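Local coordinates for protein aromatic-amino-acid transaminase TyrB (Burkholderia cenocepacia K56-2Valvano, PDB 4WD2) that probably catalyses the pyridoxal-phosphate-dependent transfer of amino groups between aromatic amino acids and 2-oxo acids, at residues T23-F28 with L39-Y44; A368-E371 with V375-L378; R124-S129 with P178-V183; N140-F145 with F150-Y155. All coordinates share one frame; numbering follows the deposited sequence.

Contact 1 of 4, residues T23-F28 with L39-Y44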
loop_
_atom_site.group_PDB
_atom_site.type_symbol
_atom_site.label_atom_id
_atom_site.label_comp_id
_atom_site.label_asym_id
_atom_site.label_seq_id
_atom_site.Cartn_x
_atom_site.Cartn_y
_atom_site.Cartn_z
ATOM N N THR A 23 -23.087 -5.383 -9.490
ATOM C CA THR A 23 -24.260 -5.730 -10.283
ATOM C C THR A 23 -25.514 -5.100 -9.687
ATOM O O THR A 23 -26.374 -4.579 -10.406
ATOM C CB THR A 23 -24.446 -7.262 -10.369
ATOM O OG1 THR A 23 -23.331 -7.848 -11.054
ATOM C CG2 THR A 23 -25.729 -7.613 -11.111
ATOM N N LEU A 24 -25.608 -5.146 -8.362
ATOM C CA LEU A 24 -26.758 -4.597 -7.658
ATOM C C LEU A 24 -26.846 -3.095 -7.878
ATOM O O LEU A 24 -27.924 -2.555 -8.128
ATOM C CB LEU A 24 -26.673 -4.907 -6.162
ATOM C CG LEU A 24 -27.823 -4.407 -5.282
ATOM C CD1 LEU A 24 -29.082 -5.235 -5.510
ATOM C CD2 LEU A 24 -27.416 -4.422 -3.820
ATOM N N ASN A 25 -25.705 -2.421 -7.794
ATOM C CA ASN A 25 -25.692 -0.978 -7.949
ATOM C C ASN A 25 -25.940 -0.563 -9.394
ATOM O O ASN A 25 -26.466 0.516 -9.642
ATOM C CB ASN A 25 -24.375 -0.399 -7.432
ATOM C CG ASN A 25 -24.433 -0.065 -5.951
ATOM O OD1 ASN A 25 -24.636 1.092 -5.572
ATOM N ND2 ASN A 25 -24.272 -1.079 -5.105
ATOM N N GLU A 26 -25.585 -1.428 -10.340
ATOM C CA GLU A 26 -25.885 -1.180 -11.749
ATOM C C GLU A 26 -27.390 -1.240 -11.988
ATOM O O GLU A 26 -27.931 -0.502 -12.814
ATOM C CB GLU A 26 -25.168 -2.190 -12.650
ATOM N N ASN A 27 -28.059 -2.127 -11.260
ATOM C CA ASN A 27 -29.506 -2.246 -11.352
ATOM C C ASN A 27 -30.200 -1.062 -10.692
ATOM O O ASN A 27 -31.283 -0.648 -11.113
ATOM C CB ASN A 27 -29.976 -3.555 -10.718
ATOM C CG ASN A 27 -29.559 -4.767 -11.522
ATOM O OD1 ASN A 27 -29.565 -4.739 -12.754
ATOM N ND2 ASN A 27 -29.186 -5.839 -10.832
ATOM N N PHE A 28 -29.567 -0.520 -9.658
ATOM C CA PHE A 28 -30.104 0.650 -8.980
ATOM C C PHE A 28 -30.034 1.873 -9.886
ATOM O O PHE A 28 -30.937 2.707 -9.879
ATOM C CB PHE A 28 -29.358 0.922 -7.670
ATOM C CG PHE A 28 -29.796 2.184 -6.980
ATOM C CD1 PHE A 28 -30.942 2.202 -6.201
ATOM C CD2 PHE A 28 -29.067 3.354 -7.116
ATOM C CE1 PHE A 28 -31.351 3.364 -5.567
ATOM C CE2 PHE A 28 -29.472 4.518 -6.491
ATOM C CZ PHE A 28 -30.618 4.525 -5.716
ATOM N N LEU A 39 -29.279 1.674 0.027
ATOM C CA LEU A 39 -28.674 1.536 1.343
ATOM C C LEU A 39 -27.660 0.401 1.305
ATOM O O LEU A 39 -27.358 -0.212 2.326
ATOM C CB LEU A 39 -29.744 1.276 2.414
ATOM C CG LEU A 39 -30.935 2.239 2.483
ATOM C CD1 LEU A 39 -32.003 1.699 3.407
ATOM C CD2 LEU A 39 -30.511 3.638 2.924
ATOM N N SER A 40 -27.139 0.127 0.113
ATOM C CA SER A 40 -26.218 -0.985 -0.084
ATOM C C SER A 40 -24.755 -0.557 0.015
ATOM O O SER A 40 -23.883 -1.391 0.249
ATOM C CB SER A 40 -26.466 -1.650 -1.440
ATOM O OG SER A 40 -26.063 -0.798 -2.496
ATOM N N ILE A 41 -24.479 0.733 -0.158
ATOM C CA ILE A 41 -23.100 1.220 -0.094
ATOM C C ILE A 41 -22.699 1.538 1.352
ATOM O O ILE A 41 -23.272 2.421 1.998
ATOM C CB ILE A 41 -22.902 2.455 -0.991
ATOM C CG1 ILE A 41 -23.318 2.113 -2.425
ATOM C CG2 ILE A 41 -21.445 2.917 -0.958
ATOM C CD1 ILE A 41 -23.487 3.313 -3.331
ATOM N N GLY A 42 -21.709 0.802 1.850
ATOM C CA GLY A 42 -21.338 0.858 3.253
ATOM C C GLY A 42 -20.318 1.926 3.588
ATOM O O GLY A 42 -19.199 1.621 4.006
ATOM N N ILE A 43 -20.704 3.184 3.388
ATOM C CA ILE A 43 -19.876 4.330 3.749
ATOM C C ILE A 43 -20.785 5.407 4.341
ATOM O O ILE A 43 -21.998 5.320 4.204
ATOM C CB ILE A 43 -19.109 4.902 2.536
ATOM C CG1 ILE A 43 -20.073 5.436 1.483
ATOM C CG2 ILE A 43 -18.186 3.857 1.913
ATOM C CD1 ILE A 43 -19.359 6.010 0.271
ATOM N N TYR A 44 -20.211 6.415 4.994
ATOM C CA TYR A 44 -21.034 7.473 5.579
ATOM C C TYR A 44 -21.472 8.513 4.545
ATOM O O TYR A 44 -20.655 9.037 3.790
ATOM C CB TYR A 44 -20.305 8.178 6.730
ATOM C CG TYR A 44 -21.150 9.266 7.373
ATOM C CD1 TYR A 44 -22.056 8.968 8.383
ATOM C CD2 TYR A 44 -21.054 10.589 6.953
ATOM C CE1 TYR A 44 -22.836 9.961 8.964
ATOM C CE2 TYR A 44 -21.835 11.586 7.523
ATOM C CZ TYR A 44 -22.719 11.265 8.522
ATOM O OH TYR A 44 -23.485 12.258 9.081
#
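Asn25 on helix 20-30 and Ser40 in the irregular chain just after strand 37-38 mark the closest backbone approach, with Asn25 CA and Ser40 CA 7.9 Å apart, so side chains must span the gap. Asn25 reaches across with its amide. Its ND2 gives a weak, bent hydrogen bond to Ser40 OG, 3.2 Å long with 135° at the hydrogen. The other branch, Asn25 OD1, lies against the end of Ile41, 3.4 Å from Ile41 CD1 and 3.6 Å from Ile41 CG1, the two side chains meeting at a slant. One helix position earlier, Leu24 supplies an apolar touch: its CD2 methyl packs on Ser40 CB at 3.8 Å. With CG opposite the backbone N (chi1 -179°), Leu24 extends this methyl toward the serine. Stronger polar partners lie just outside: Asn38 ND2 hydrogen-bonds Asn25 OD1, Asn38 OD1 pairs with Ser40 OG, and Asn25 ND2 also bonds Ile21 O within the helix. A glycerol, probably from the crystallisation liquor, lies about 4 Å from the Ile41 side chain. The Asn25 amide is thus used at both ends, consistent with the modelled placement of nitrogen and oxygen; the link to Ser40 is a secondary tie within a small Asn-Asn-Ser network that joins the N-terminal helix to the chain leaving strand 37-38.

Contact 2 of 4, residues A368-E371 with V375-L378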
loop_
_atom_site.group_PDB
_atom_site.type_symbol
_atom_site.label_atom_id
_atom_site.label_comp_id
_atom_site.label_asym_id
_atom_site.label_seq_id
_atom_site.Cartn_x
_atom_site.Cartn_y
_atom_site.Cartn_z
ATOM N N ALA A 368 -38.224 -8.469 -2.405
ATOM C CA ALA A 368 -39.466 -7.701 -2.399
ATOM C C ALA A 368 -39.202 -6.220 -2.133
ATOM O O ALA A 368 -39.731 -5.351 -2.824
ATOM C CB ALA A 368 -40.431 -8.259 -1.370
ATOM N N LEU A 369 -38.378 -5.943 -1.130
ATOM C CA LEU A 369 -37.997 -4.576 -0.789
ATOM C C LEU A 369 -37.460 -3.826 -2.008
ATOM O O LEU A 369 -37.803 -2.666 -2.237
ATOM C CB LEU A 369 -36.951 -4.592 0.328
ATOM C CG LEU A 369 -36.709 -3.321 1.139
ATOM C CD1 LEU A 369 -38.024 -2.812 1.722
ATOM C CD2 LEU A 369 -35.689 -3.605 2.244
ATOM N N ARG A 370 -36.624 -4.504 -2.791
ATOM C CA ARG A 370 -36.041 -3.924 -3.998
ATOM C C ARG A 370 -37.064 -3.799 -5.123
ATOM O O ARG A 370 -37.327 -2.707 -5.626
ATOM C CB ARG A 370 -34.853 -4.769 -4.471
ATOM C CG ARG A 370 -34.207 -4.275 -5.761
ATOM C CD ARG A 370 -33.092 -5.202 -6.239
ATOM N NE ARG A 370 -33.588 -6.517 -6.639
ATOM C CZ ARG A 370 -33.465 -7.620 -5.903
ATOM N NH1 ARG A 370 -32.852 -7.566 -4.727
ATOM N NH2 ARG A 370 -33.949 -8.778 -6.344
ATOM N N GLU A 371 -37.641 -4.929 -5.513
ATOM C CA GLU A 371 -38.475 -4.985 -6.704
ATOM C C GLU A 371 -39.786 -4.232 -6.530
ATOM O O GLU A 371 -40.227 -3.523 -7.434
ATOM C CB GLU A 371 -38.753 -6.441 -7.086
ATOM C CG GLU A 371 -37.501 -7.252 -7.433
ATOM C CD GLU A 371 -36.771 -6.731 -8.667
ATOM O OE1 GLU A 371 -37.432 -6.263 -9.618
ATOM O OE2 GLU A 371 -35.524 -6.785 -8.683
ATOM N N VAL A 375 -36.310 -0.098 -2.618
ATOM C CA VAL A 375 -35.337 0.126 -1.554
ATOM C C VAL A 375 -34.293 -0.988 -1.582
ATOM O O VAL A 375 -34.635 -2.173 -1.519
ATOM C CB VAL A 375 -36.011 0.192 -0.165
ATOM C CG1 VAL A 375 -34.971 0.126 0.955
ATOM C CG2 VAL A 375 -36.851 1.460 -0.041
ATOM N N TYR A 376 -33.020 -0.604 -1.683
ATOM C CA TYR A 376 -31.953 -1.566 -1.942
ATOM C C TYR A 376 -31.051 -1.821 -0.725
ATOM O O TYR A 376 -30.357 -0.916 -0.254
ATOM C CB TYR A 376 -31.084 -1.088 -3.119
ATOM C CG TYR A 376 -31.746 -1.092 -4.487
ATOM C CD1 TYR A 376 -32.860 -0.297 -4.761
ATOM C CD2 TYR A 376 -31.227 -1.859 -5.522
ATOM C CE1 TYR A 376 -33.452 -0.292 -6.028
ATOM C CE2 TYR A 376 -31.807 -1.859 -6.793
ATOM C CZ TYR A 376 -32.917 -1.073 -7.038
ATOM O OH TYR A 376 -33.494 -1.081 -8.295
ATOM N N ILE A 377 -31.071 -3.056 -0.225
ATOM C CA ILE A 377 -30.125 -3.493 0.797
ATOM C C ILE A 377 -29.484 -4.807 0.349
ATOM O O ILE A 377 -29.865 -5.360 -0.679
ATOM C CB ILE A 377 -30.795 -3.664 2.185
ATOM C CG1 ILE A 377 -31.867 -4.754 2.158
ATOM C CG2 ILE A 377 -31.385 -2.351 2.663
ATOM C CD1 ILE A 377 -32.458 -5.048 3.522
ATOM N N LEU A 378 -28.498 -5.301 1.095
ATOM C CA LEU A 378 -27.790 -6.511 0.680
ATOM C C LEU A 378 -28.640 -7.756 0.866
ATOM O O LEU A 378 -29.582 -7.755 1.658
ATOM C CB LEU A 378 -26.478 -6.677 1.457
ATOM C CG LEU A 378 -25.364 -5.656 1.228
ATOM C CD1 LEU A 378 -24.056 -6.209 1.766
ATOM C CD2 LEU A 378 -25.241 -5.303 -0.246
HETATM O O HOH W 1 -31.682 -5.268 -3.074
#
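Arg370, near the end of helix 363-371, lays its aliphatic stem across Tyr376 of the short strand 375-376. Its CB sits 3.9 Å from Val375 O. The next carbon, Arg370 CG, is over one face of the phenol ring, 3.7 Å from the centroid of Tyr376 in a CH-pi contact, and Arg370 CD follows above the rim, 3.6 Å from Tyr376 CE2. A bend at chi3 (66°) then turns the head off the ring, leaving the guanidinium and ring planes 61° apart, so this is a stem contact and not a stacked cation. Arg370 NE meets the carboxylate of the following residue in a salt bridge, 2.8 Å to Glu371 OE2. Arg370 NH1 donates at 3.1 Å to a water in the guanidinium plane, and that water passes a hydrogen bond back to Ile377 O. NH2 pairs with Asp367. On the backbone, Val375 N donates to Leu369 O at 3.0 Å and nearly straight (165°), closing the tight return from helix to strand, while Leu369 CG packs against Val375 CB at 3.8 Å. Leu369 and Val375 go on to meet helix 393-405; Tyr376 lies against Leu24 and Phe28 of helix 20-30, its hydroxyl bonds Asp31, and its backbone bonds Val37 and Leu39, in and just after the parallel strand 37-38.

Contact 3 of 4, residues R124-S129 with P178-V183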
loop_
_atom_site.group_PDB
_atom_site.type_symbol
_atom_site.label_atom_id
_atom_site.label_comp_id
_atom_site.label_asym_id
_atom_site.label_seq_id
_atom_site.Cartn_x
_atom_site.Cartn_y
_atom_site.Cartn_z
ATOM N N ARG A 124 4.547 -15.281 10.232
ATOM C CA ARG A 124 5.975 -15.527 10.272
ATOM C C ARG A 124 6.406 -16.021 11.646
ATOM O O ARG A 124 7.292 -16.874 11.752
ATOM C CB ARG A 124 6.740 -14.256 9.886
ATOM C CG ARG A 124 8.229 -14.442 9.842
ATOM C CD ARG A 124 8.888 -13.523 8.833
ATOM N NE ARG A 124 10.336 -13.655 8.921
ATOM C CZ ARG A 124 11.100 -12.866 9.663
ATOM N NH1 ARG A 124 10.550 -11.875 10.347
ATOM N NH2 ARG A 124 12.410 -13.052 9.704
ATOM N N TYR A 125 5.756 -15.513 12.692
ATOM C CA TYR A 125 6.158 -15.843 14.056
ATOM C C TYR A 125 5.199 -16.772 14.782
ATOM O O TYR A 125 5.553 -17.346 15.805
ATOM C CB TYR A 125 6.369 -14.556 14.855
ATOM C CG TYR A 125 7.633 -13.857 14.414
ATOM C CD1 TYR A 125 8.881 -14.377 14.740
ATOM C CD2 TYR A 125 7.585 -12.707 13.634
ATOM C CE1 TYR A 125 10.043 -13.764 14.329
ATOM C CE2 TYR A 125 8.750 -12.083 13.213
ATOM C CZ TYR A 125 9.975 -12.617 13.565
ATOM O OH TYR A 125 11.138 -12.005 13.147
ATOM N N PHE A 126 3.998 -16.938 14.244
ATOM C CA PHE A 126 3.042 -17.896 14.796
ATOM C C PHE A 126 2.397 -18.744 13.690
ATOM O O PHE A 126 1.176 -18.746 13.538
ATOM C CB PHE A 126 1.966 -17.158 15.601
ATOM C CG PHE A 126 2.520 -16.312 16.723
ATOM C CD1 PHE A 126 2.657 -16.837 17.997
ATOM C CD2 PHE A 126 2.919 -14.999 16.494
ATOM C CE1 PHE A 126 3.174 -16.064 19.035
ATOM C CE2 PHE A 126 3.437 -14.221 17.520
ATOM C CZ PHE A 126 3.558 -14.749 18.793
ATOM N N PRO A 127 3.220 -19.489 12.931
ATOM C CA PRO A 127 2.765 -20.155 11.702
ATOM C C PRO A 127 1.712 -21.240 11.919
ATOM O O PRO A 127 0.947 -21.544 10.999
ATOM C CB PRO A 127 4.054 -20.767 11.143
ATOM C CG PRO A 127 4.907 -20.994 12.351
ATOM C CD PRO A 127 4.621 -19.826 13.249
ATOM N N ASP A 128 1.673 -21.814 13.117
ATOM C CA ASP A 128 0.753 -22.909 13.397
ATOM C C ASP A 128 -0.549 -22.440 14.049
ATOM O O ASP A 128 -1.480 -23.226 14.223
ATOM C CB ASP A 128 1.447 -23.955 14.271
ATOM C CG ASP A 128 2.584 -24.658 13.534
ATOM O OD1 ASP A 128 2.467 -24.844 12.308
ATOM O OD2 ASP A 128 3.596 -25.018 14.170
ATOM N N SER A 129 -0.613 -21.160 14.401
ATOM C CA SER A 129 -1.843 -20.570 14.915
ATOM C C SER A 129 -2.894 -20.523 13.827
ATOM O O SER A 129 -2.571 -20.374 12.655
ATOM C CB SER A 129 -1.594 -19.161 15.447
ATOM O OG SER A 129 -0.700 -19.178 16.542
ATOM N N PRO A 178 -6.966 -23.166 21.686
ATOM C CA PRO A 178 -5.612 -23.403 22.187
ATOM C C PRO A 178 -4.844 -22.096 22.297
ATOM O O PRO A 178 -5.235 -21.105 21.671
ATOM C CB PRO A 178 -4.998 -24.321 21.128
ATOM C CG PRO A 178 -5.723 -23.967 19.874
ATOM C CD PRO A 178 -7.130 -23.614 20.291
ATOM N N ALA A 179 -3.774 -22.097 23.081
ATOM C CA ALA A 179 -2.938 -20.913 23.233
ATOM C C ALA A 179 -2.443 -20.410 21.881
ATOM O O ALA A 179 -2.185 -21.202 20.956
ATOM C CB ALA A 179 -1.761 -21.204 24.155
ATOM N N ARG A 180 -2.356 -19.083 21.788
ATOM C CA ARG A 180 -1.860 -18.341 20.625
ATOM C C ARG A 180 -2.790 -18.395 19.414
ATOM O O ARG A 180 -2.405 -18.015 18.313
ATOM C CB ARG A 180 -0.459 -18.826 20.256
ATOM C CG ARG A 180 0.552 -18.528 21.358
ATOM C CD ARG A 180 1.874 -19.235 21.126
ATOM N NE ARG A 180 1.719 -20.684 21.142
ATOM C CZ ARG A 180 1.684 -21.420 22.251
ATOM N NH1 ARG A 180 1.793 -20.843 23.447
ATOM N NH2 ARG A 180 1.538 -22.737 22.164
ATOM N N SER A 181 -4.024 -18.840 19.626
ATOM C CA SER A 181 -5.055 -18.693 18.608
ATOM C C SER A 181 -5.308 -17.209 18.344
ATOM O O SER A 181 -5.400 -16.407 19.276
ATOM C CB SER A 181 -6.352 -19.383 19.038
ATOM O OG SER A 181 -6.173 -20.784 19.157
ATOM N N ILE A 182 -5.407 -16.842 17.073
ATOM C CA ILE A 182 -5.629 -15.448 16.705
ATOM C C ILE A 182 -7.127 -15.169 16.610
ATOM O O ILE A 182 -7.830 -15.770 15.801
ATOM C CB ILE A 182 -4.944 -15.101 15.365
ATOM C CG1 ILE A 182 -3.432 -15.324 15.474
ATOM C CG2 ILE A 182 -5.254 -13.660 14.970
ATOM C CD1 ILE A 182 -2.733 -15.500 14.136
ATOM N N VAL A 183 -7.618 -14.255 17.443
ATOM C CA VAL A 183 -9.047 -13.978 17.493
ATOM C C VAL A 183 -9.348 -12.572 16.986
ATOM O O VAL A 183 -9.033 -11.586 17.646
ATOM C CB VAL A 183 -9.594 -14.151 18.930
ATOM C CG1 VAL A 183 -11.109 -13.990 18.956
ATOM C CG2 VAL A 183 -9.201 -15.509 19.477
#
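Ser129 OG donates to Arg180 O at 2.7 Å, a short bond joining two beta turns. It arrives well above the carbonyl plane, 47° out of it. The hydroxyl lies beside its own backbone N (chi1 -63°), and from there it also comes within 3.7 Å of Arg180 CB. The carbonyl it grips belongs to a tight type II turn, Pro178 to Ser181, in which Arg180 is the third residue, with a positive phi of 70°. That turn is tied twice: Ser181 N and Ser181 OG both reach Pro178 O from the same face, the hydroxyl at 2.7 Å. On the other segment a type I turn from Phe126 to Ser129, closed by Ser129 N to Phe126 O at 3.1 Å, follows the end of helix 110-125 and presents the serine. Two apolar touches flank the bond. Arg180 CD comes to the edge of the Phe126 ring, 4.0 Å from Phe126 CE1, with the stem crossing the side chain of the phenylalanine at about a right angle. Ser129 CB in turn packs on Ile182 CD1 at 4.1 Å. Met9 of the second subunit packs on both Phe126 and Arg180, placing the contact beside the dimer partner. Just beyond, the chain entering strand 131-135 pairs in parallel with strand 182-186, Ile182 bonding Gln130 and Trp132; the turns thus lead into two neighbouring parallel strands of the central mixed sheet, consistent with the alpha/beta large domain of fold-type I pyridoxal-phosphate enzymes.

Contact 4 of 4, residues N140-F145 with F150-Y155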
loop_
_atom_site.group_PDB
_atom_site.type_symbol
_atom_site.label_atom_id
_atom_site.label_comp_id
_atom_site.label_asym_id
_atom_site.label_seq_id
_atom_site.Cartn_x
_atom_site.Cartn_y
_atom_site.Cartn_z
ATOM N N ASN A 140 -13.896 -9.020 3.980
ATOM C CA ASN A 140 -12.516 -9.219 3.553
ATOM C C ASN A 140 -11.594 -9.802 4.626
ATOM O O ASN A 140 -10.409 -10.014 4.377
ATOM C CB ASN A 140 -11.956 -7.899 3.031
ATOM C CG ASN A 140 -12.662 -7.435 1.761
ATOM O OD1 ASN A 140 -12.953 -8.235 0.871
ATOM N ND2 ASN A 140 -12.951 -6.142 1.681
ATOM N N HIS A 141 -12.145 -10.082 5.803
ATOM C CA HIS A 141 -11.378 -10.695 6.887
ATOM C C HIS A 141 -10.863 -12.077 6.502
ATOM O O HIS A 141 -9.674 -12.368 6.649
ATOM C CB HIS A 141 -12.227 -10.801 8.155
ATOM C CG HIS A 141 -12.188 -9.578 9.022
ATOM N ND1 HIS A 141 -13.193 -9.270 9.910
ATOM C CD2 HIS A 141 -11.255 -8.604 9.149
ATOM C CE1 HIS A 141 -12.887 -8.149 10.546
ATOM N NE2 HIS A 141 -11.719 -7.725 10.099
ATOM N N ARG A 142 -11.757 -12.930 6.009
ATOM C CA ARG A 142 -11.361 -14.278 5.621
ATOM C C ARG A 142 -10.359 -14.231 4.482
ATOM O O ARG A 142 -9.364 -14.961 4.489
ATOM C CB ARG A 142 -12.567 -15.118 5.204
ATOM C CG ARG A 142 -12.174 -16.526 4.751
ATOM C CD ARG A 142 -13.383 -17.413 4.525
ATOM N NE ARG A 142 -14.095 -17.715 5.766
ATOM C CZ ARG A 142 -13.777 -18.712 6.588
ATOM N NH1 ARG A 142 -12.752 -19.508 6.305
ATOM N NH2 ARG A 142 -14.483 -18.914 7.691
ATOM N N PHE A 143 -10.622 -13.359 3.514
ATOM C CA PHE A 143 -9.787 -13.259 2.329
ATOM C C PHE A 143 -8.352 -12.866 2.684
ATOM O O PHE A 143 -7.401 -13.532 2.270
ATOM C CB PHE A 143 -10.386 -12.255 1.338
ATOM C CG PHE A 143 -9.802 -12.343 -0.052
ATOM C CD1 PHE A 143 -8.821 -11.457 -0.465
ATOM C CD2 PHE A 143 -10.241 -13.310 -0.945
ATOM C CE1 PHE A 143 -8.290 -11.532 -1.739
ATOM C CE2 PHE A 143 -9.709 -13.388 -2.227
ATOM C CZ PHE A 143 -8.731 -12.500 -2.620
ATOM N N ILE A 144 -8.199 -11.802 3.465
ATOM C CA ILE A 144 -6.876 -11.323 3.849
ATOM C C ILE A 144 -6.100 -12.389 4.630
ATOM O O ILE A 144 -4.957 -12.697 4.298
ATOM C CB ILE A 144 -6.970 -10.021 4.681
ATOM C CG1 ILE A 144 -7.479 -8.869 3.812
ATOM C CG2 ILE A 144 -5.618 -9.646 5.265
ATOM C CD1 ILE A 144 -7.775 -7.588 4.595
ATOM N N PHE A 145 -6.717 -12.985 5.644
ATOM C CA PHE A 145 -5.976 -13.925 6.484
ATOM C C PHE A 145 -5.735 -15.289 5.821
ATOM O O PHE A 145 -4.675 -15.889 6.006
ATOM C CB PHE A 145 -6.688 -14.081 7.828
ATOM C CG PHE A 145 -6.450 -12.924 8.750
ATOM C CD1 PHE A 145 -5.343 -12.903 9.582
ATOM C CD2 PHE A 145 -7.305 -11.836 8.753
ATOM C CE1 PHE A 145 -5.109 -11.825 10.425
ATOM C CE2 PHE A 145 -7.071 -10.753 9.588
ATOM C CZ PHE A 145 -5.978 -10.748 10.424
ATOM N N PHE A 150 -3.243 -18.366 6.681
ATOM C CA PHE A 150 -3.916 -18.901 7.865
ATOM C C PHE A 150 -5.158 -19.714 7.541
ATOM O O PHE A 150 -5.940 -19.350 6.659
ATOM C CB PHE A 150 -4.321 -17.775 8.821
ATOM C CG PHE A 150 -3.179 -17.176 9.577
ATOM C CD1 PHE A 150 -2.627 -17.839 10.661
ATOM C CD2 PHE A 150 -2.662 -15.942 9.214
ATOM C CE1 PHE A 150 -1.575 -17.293 11.358
ATOM C CE2 PHE A 150 -1.606 -15.386 9.918
ATOM C CZ PHE A 150 -1.069 -16.064 10.992
ATOM N N THR A 151 -5.340 -20.809 8.276
ATOM C CA THR A 151 -6.630 -21.480 8.349
ATOM C C THR A 151 -7.574 -20.591 9.153
ATOM O O THR A 151 -7.251 -20.159 10.261
ATOM C CB THR A 151 -6.527 -22.861 9.012
ATOM O OG1 THR A 151 -5.608 -23.679 8.279
ATOM C CG2 THR A 151 -7.882 -23.539 9.047
ATOM N N VAL A 152 -8.740 -20.311 8.589
ATOM C CA VAL A 152 -9.646 -19.350 9.192
ATOM C C VAL A 152 -10.950 -20.017 9.616
ATOM O O VAL A 152 -11.601 -20.705 8.826
ATOM C CB VAL A 152 -9.939 -18.185 8.231
ATOM C CG1 VAL A 152 -11.134 -17.386 8.711
ATOM C CG2 VAL A 152 -8.710 -17.293 8.084
ATOM N N ASN A 153 -11.308 -19.811 10.880
ATOM C CA ASN A 153 -12.516 -20.380 11.459
ATOM C C ASN A 153 -13.447 -19.299 12.007
ATOM O O ASN A 153 -13.123 -18.113 11.984
ATOM C CB ASN A 153 -12.152 -21.367 12.570
ATOM C CG ASN A 153 -11.023 -22.308 12.169
ATOM O OD1 ASN A 153 -11.228 -23.257 11.408
ATOM N ND2 ASN A 153 -9.825 -22.054 12.693
ATOM N N THR A 154 -14.611 -19.716 12.497
ATOM C CA THR A 154 -15.586 -18.773 13.030
ATOM C C THR A 154 -15.968 -19.103 14.469
ATOM O O THR A 154 -15.784 -20.230 14.929
ATOM C CB THR A 154 -16.871 -18.740 12.170
ATOM O OG1 THR A 154 -17.609 -19.953 12.358
ATOM C CG2 THR A 154 -16.528 -18.597 10.706
ATOM N N TYR A 155 -16.483 -18.104 15.178
ATOM C CA TYR A 155 -17.102 -18.317 16.481
ATOM C C TYR A 155 -18.526 -17.761 16.426
ATOM O O TYR A 155 -18.806 -16.869 15.619
ATOM C CB TYR A 155 -16.283 -17.664 17.611
ATOM C CG TYR A 155 -15.942 -16.201 17.416
ATOM C CD1 TYR A 155 -16.880 -15.208 17.670
ATOM C CD2 TYR A 155 -14.666 -15.810 17.016
ATOM C CE1 TYR A 155 -16.565 -13.859 17.504
ATOM C CE2 TYR A 155 -14.346 -14.460 16.840
ATOM C CZ TYR A 155 -15.302 -13.497 17.087
ATOM O OH TYR A 155 -15.004 -12.170 16.915
#
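Phe145 and Phe150 share a backbone hydrogen bond, Phe150 N to Phe145 O, 2.9 Å long, that spans the short return from helix 141-147 to strand 152-159. Phe145 O also lies near the Phe150 ring plane, at its edge, 3.8 Å from Phe150 CD2. A second hydrogen bond comes from a side chain: Arg142 NH1 donates to Val152 O at 3.0 Å, approaching from above the carbonyl plane (49° out of it) and bent to 143° at the hydrogen. The extended stem of Arg142, with CG opposite the backbone N, turns at chi3 to bring its head over the strand, and its charge is met by a salt bridge from NH1 to Glu146. These bonds join the helix to the second strand of a beta-alpha-beta unit, strand 131-135, helix 141-147 and strand 152-159. The two strands are parallel neighbours in the central sheet, and the local axes of helix and second strand run in roughly opposite directions, 149° apart. Two methyls pack on the Arg142 guanidinium: Val152 CG1 lies over one face, 3.6 Å from Arg142 CZ, and Thr154 CG2 touches the edge, 3.7 Å from Arg142 NH2. Apolar packing completes the contact. Val152 CG2 meets Phe145 CB at 3.8 Å, so the valine wedges between two side chains about one helical turn apart. Phe150 CD2 reaches the edge of the Phe145 ring, and beyond it Phe150 packs on Ile182 and Leu122 while Lys123 makes a cation-pi contact with its ring.

Overall arrangement
The contacts form two pairs. Contacts 1 and 2 have centres 10 Å apart and touch, with Leu39 N 2.8 Å from Tyr376 O in a probable hydrogen bond and Leu39 CB packing on Ile377 CG2 at 4.0 Å. Contacts 3 and 4, centres 13 Å apart, reach the same central sheet; Ser129 O packs against Phe150 CD1 at 3.2 Å, and residues 140-155 fall within the chain between the segments of contact 3. Contacts 1 and 3 lie on opposite sides of the chain's centre, centres about 37 Å apart. His141 in contact 4 hydrogen-bonds Asp219, consistent with the histidine-aspartate pair beside the cofactor of related aminotransferases; in this enzyme Lys254 carries the pyridoxal phosphate as a Schiff base.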